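Local coordinates for S-M checkpoint control protein RAD4 (Schizosaccharomyces pombe, PDB 4BU0) that serves as a signalling adaptor in DNA replication and checkpoint control, reading phosphorylated Crb2 through the paired BRCT domains contained in this fragment, at residues K42-L47 with P65-M70. Sequence-based numbering, arbitrary orientation.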
ATOM      1  N   LYS A  42      -8.378 -15.381  11.042  1.00 17.01           N
ATOM      2  CA  LYS A  42      -9.158 -15.756   9.869  1.00 17.95           C
ATOM      3  C   LYS A  42     -10.432 -14.931   9.680  1.00 21.05           C
ATOM      4  O   LYS A  42     -10.873 -14.746   8.540  1.00 22.19           O
ATOM      5  CB  LYS A  42      -9.532 -17.247   9.955  1.00 21.55           C
ATOM      6  CG  LYS A  42      -9.728 -17.903   8.595  1.00 43.11           C
ATOM      7  N   ASP A  43     -11.004 -14.404  10.787  1.00 18.28           N
ATOM      8  CA  ASP A  43     -12.254 -13.670  10.666  1.00 18.43           C
ATOM      9  C   ASP A  43     -12.091 -12.166  10.443  1.00 17.85           C
ATOM     10  O   ASP A  43     -13.107 -11.489  10.286  1.00 16.63           O
ATOM     11  CB  ASP A  43     -13.165 -13.936  11.863  1.00 21.37           C
ATOM     12  CG  ASP A  43     -12.628 -13.535  13.212  1.00 32.26           C
ATOM     13  OD1 ASP A  43     -11.396 -13.404  13.349  1.00 34.86           O
ATOM     14  OD2 ASP A  43     -13.432 -13.406  14.147  1.00 39.74           O
ATOM     15  N   VAL A  44     -10.846 -11.666  10.324  1.00 13.53           N
ATOM     16  CA  VAL A  44     -10.634 -10.255  10.005  1.00 11.75           C
ATOM     17  C   VAL A  44     -11.387  -9.887   8.718  1.00 14.66           C
ATOM     18  O   VAL A  44     -11.385 -10.653   7.730  1.00 14.85           O
ATOM     19  CB  VAL A  44      -9.121  -9.944   9.904  1.00 13.26           C
ATOM     20  CG1 VAL A  44      -8.849  -8.593   9.213  1.00 13.28           C
ATOM     21  CG2 VAL A  44      -8.485  -9.966  11.282  1.00 13.01           C
ATOM     22  N   THR A  45     -12.038  -8.708   8.711  1.00 10.17           N
ATOM     23  CA  THR A  45     -12.771  -8.248   7.543  1.00 10.11           C
ATOM     24  C   THR A  45     -12.089  -7.018   6.913  1.00 11.49           C
ATOM     25  O   THR A  45     -12.257  -6.743   5.715  1.00 12.09           O
ATOM     26  CB  THR A  45     -14.232  -7.936   7.910  1.00 12.61           C
ATOM     27  OG1 THR A  45     -14.280  -6.887   8.893  1.00 10.03           O
ATOM     28  CG2 THR A  45     -14.967  -9.155   8.467  1.00 11.65           C
ATOM     29  N   HIS A  46     -11.421  -6.203   7.760  1.00  8.92           N
ATOM     30  CA  HIS A  46     -10.814  -4.955   7.335  1.00  8.03           C
ATOM     31  C   HIS A  46      -9.444  -4.835   7.948  1.00 10.36           C
ATOM     32  O   HIS A  46      -9.301  -5.006   9.162  1.00  9.78           O
ATOM     33  CB  HIS A  46     -11.694  -3.766   7.755  1.00  7.71           C
ATOM     34  CG  HIS A  46     -13.011  -3.741   7.030  1.00  9.58           C
ATOM     35  ND1 HIS A  46     -14.005  -4.697   7.288  1.00 10.92           N
ATOM     36  CD2 HIS A  46     -13.449  -2.921   6.039  1.00 10.15           C
ATOM     37  CE1 HIS A  46     -14.983  -4.441   6.427  1.00 10.53           C
ATOM     38  NE2 HIS A  46     -14.715  -3.370   5.676  1.00 10.71           N
ATOM     39  N   LEU A  47      -8.423  -4.564   7.108  1.00  8.78           N
ATOM     40  CA  LEU A  47      -7.053  -4.401   7.564  1.00  8.63           C
ATOM     41  C   LEU A  47      -6.674  -2.948   7.333  1.00  9.59           C
ATOM     42  O   LEU A  47      -6.628  -2.494   6.190  1.00  9.55           O
ATOM     43  CB  LEU A  47      -6.098  -5.364   6.810  1.00  9.14           C
ATOM     44  CG  LEU A  47      -4.622  -5.246   7.122  1.00 12.02           C
ATOM     45  CD1 LEU A  47      -4.302  -5.737   8.572  1.00 12.36           C
ATOM     46  CD2 LEU A  47      -3.801  -6.084   6.105  1.00 13.99           C
ATOM     47  N   PRO A  65      -8.462 -11.561  -0.928  1.00 17.67           N
ATOM     48  CA  PRO A  65      -8.973 -10.360  -1.618  1.00 17.51           C
ATOM     49  C   PRO A  65     -10.285  -9.822  -1.060  1.00 18.52           C
ATOM     50  O   PRO A  65     -10.660  -8.689  -1.364  1.00 20.37           O
ATOM     51  CB  PRO A  65      -9.156 -10.827  -3.071  1.00 20.17           C
ATOM     52  CG  PRO A  65      -9.352 -12.312  -2.953  1.00 23.91           C
ATOM     53  CD  PRO A  65      -8.448 -12.733  -1.839  1.00 19.92           C
ATOM     54  N   ASP A  66     -10.996 -10.643  -0.248  1.00 14.44           N
ATOM     55  CA  ASP A  66     -12.250 -10.255   0.376  1.00 14.17           C
ATOM     56  C   ASP A  66     -12.010  -9.196   1.446  1.00 15.70           C
ATOM     57  O   ASP A  66     -12.930  -8.452   1.773  1.00 16.28           O
ATOM     58  CB  ASP A  66     -12.905 -11.490   1.031  1.00 16.00           C
ATOM     59  CG  ASP A  66     -12.020 -12.208   2.036  1.00 21.82           C
ATOM     60  OD1 ASP A  66     -10.937 -12.720   1.637  1.00 20.83           O
ATOM     61  OD2 ASP A  66     -12.395 -12.254   3.229  1.00 29.67           O
ATOM     62  N   ILE A  67     -10.806  -9.188   2.021  1.00 12.82           N
ATOM     63  CA  ILE A  67     -10.457  -8.261   3.117  1.00 11.23           C
ATOM     64  C   ILE A  67     -10.172  -6.891   2.527  1.00 13.99           C
ATOM     65  O   ILE A  67      -9.369  -6.786   1.601  1.00 14.38           O
ATOM     66  CB  ILE A  67      -9.278  -8.814   3.944  1.00 14.32           C
ATOM     67  CG1 ILE A  67      -9.758 -10.048   4.755  1.00 15.49           C
ATOM     68  CG2 ILE A  67      -8.647  -7.714   4.868  1.00 15.10           C
ATOM     69  CD1 ILE A  67      -8.739 -10.739   5.520  1.00 18.53           C
ATOM     70  N   LYS A  68     -10.799  -5.840   3.082  1.00 11.52           N
ATOM     71  CA  LYS A  68     -10.589  -4.494   2.570  1.00  9.76           C
ATOM     72  C   LYS A  68      -9.387  -3.874   3.233  1.00 11.72           C
ATOM     73  O   LYS A  68      -9.270  -3.947   4.456  1.00 10.42           O
ATOM     74  CB  LYS A  68     -11.813  -3.578   2.818  1.00 11.32           C
ATOM     75  CG  LYS A  68     -13.183  -4.136   2.401  1.00 18.86           C
ATOM     76  CD  LYS A  68     -13.526  -3.859   0.968  1.00 30.83           C
ATOM     77  CE  LYS A  68     -14.828  -4.544   0.627  1.00 38.65           C
ATOM     78  NZ  LYS A  68     -14.777  -5.195  -0.708  1.00 54.89           N
ATOM     79  N   ILE A  69      -8.482  -3.271   2.427  1.00  7.95           N
ATOM     80  CA  ILE A  69      -7.296  -2.599   2.967  0.51  7.38           C
ATOM     81  C   ILE A  69      -7.634  -1.132   3.056  1.00  8.36           C
ATOM     82  O   ILE A  69      -7.906  -0.448   2.072  1.00  9.42           O
ATOM     83  CB  ILE A  69      -5.982  -2.876   2.220  0.51 10.25           C
ATOM     84  CG1 ILE A  69      -5.708  -4.393   2.186  0.51 10.45           C
ATOM     85  CG2 ILE A  69      -4.817  -2.137   2.908  0.51 10.34           C
ATOM     86  CD1 ILE A  69      -4.829  -4.728   1.115  0.51 13.99           C
ATOM     87  N   MET A  70      -7.670  -0.658   4.317  1.00  6.75           N
ATOM     88  CA  MET A  70      -8.161   0.647   4.646  1.00  5.98           C
ATOM     89  C   MET A  70      -7.128   1.620   5.100  1.00  7.01           C
ATOM     90  O   MET A  70      -6.109   1.253   5.678  1.00  7.68           O
ATOM     91  CB  MET A  70      -9.155   0.478   5.835  1.00  6.35           C
ATOM     92  CG  MET A  70     -10.284  -0.537   5.594  1.00  7.65           C
ATOM     93  SD  MET A  70     -11.261  -0.131   4.117  1.00  9.62           S
ATOM     94  CE  MET A  70     -11.911   1.514   4.547  1.00  8.48           C
TER
HETATM   95  O   HOH W   1     -14.216  -7.655   4.134  1.00 19.09           O
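H46 and K68 are bridge partners on adjacent parallel strands, their side chains alongside and pointing the same way. K68 chi1 (-50°) sets CG anti to its carbonyl carbon, and CB and CG run beside the imidazole, CG 3.7 Å from H46 NE2; the bend at chi2 comes beyond this contact, and the amine leads away. M70 chi1 (-54°) brings CG to the ring's edge in its plane, 4.0 Å from H46 CD2; the turn at chi2 keeps SD at the edge too, a Met-aromatic contact. T45 OG1 hydrogen-bonds H46 ND1 (2.7 Å), fixing the ring's rotation, and F10 stacks on it. On the other side of the sheet, I67 CG2 lies 4.0 Å from L47 CB, while L47 continues onto A60 of helix 55-63. The strands are joined by K68 N to T45 O, L47 N to K68 O (2.9 Å) and M70 N to L47 O (2.8 Å). T45 O also accepts from a water shared with D66 O, so two donors grip it. The contact pairs the two strands of the beta-alpha-beta unit 46-49, 55-63, 68-70 in the first BRCT domain: backbone bonds set the register, while aliphatic parts of K68 and M70 line the tethered imidazole.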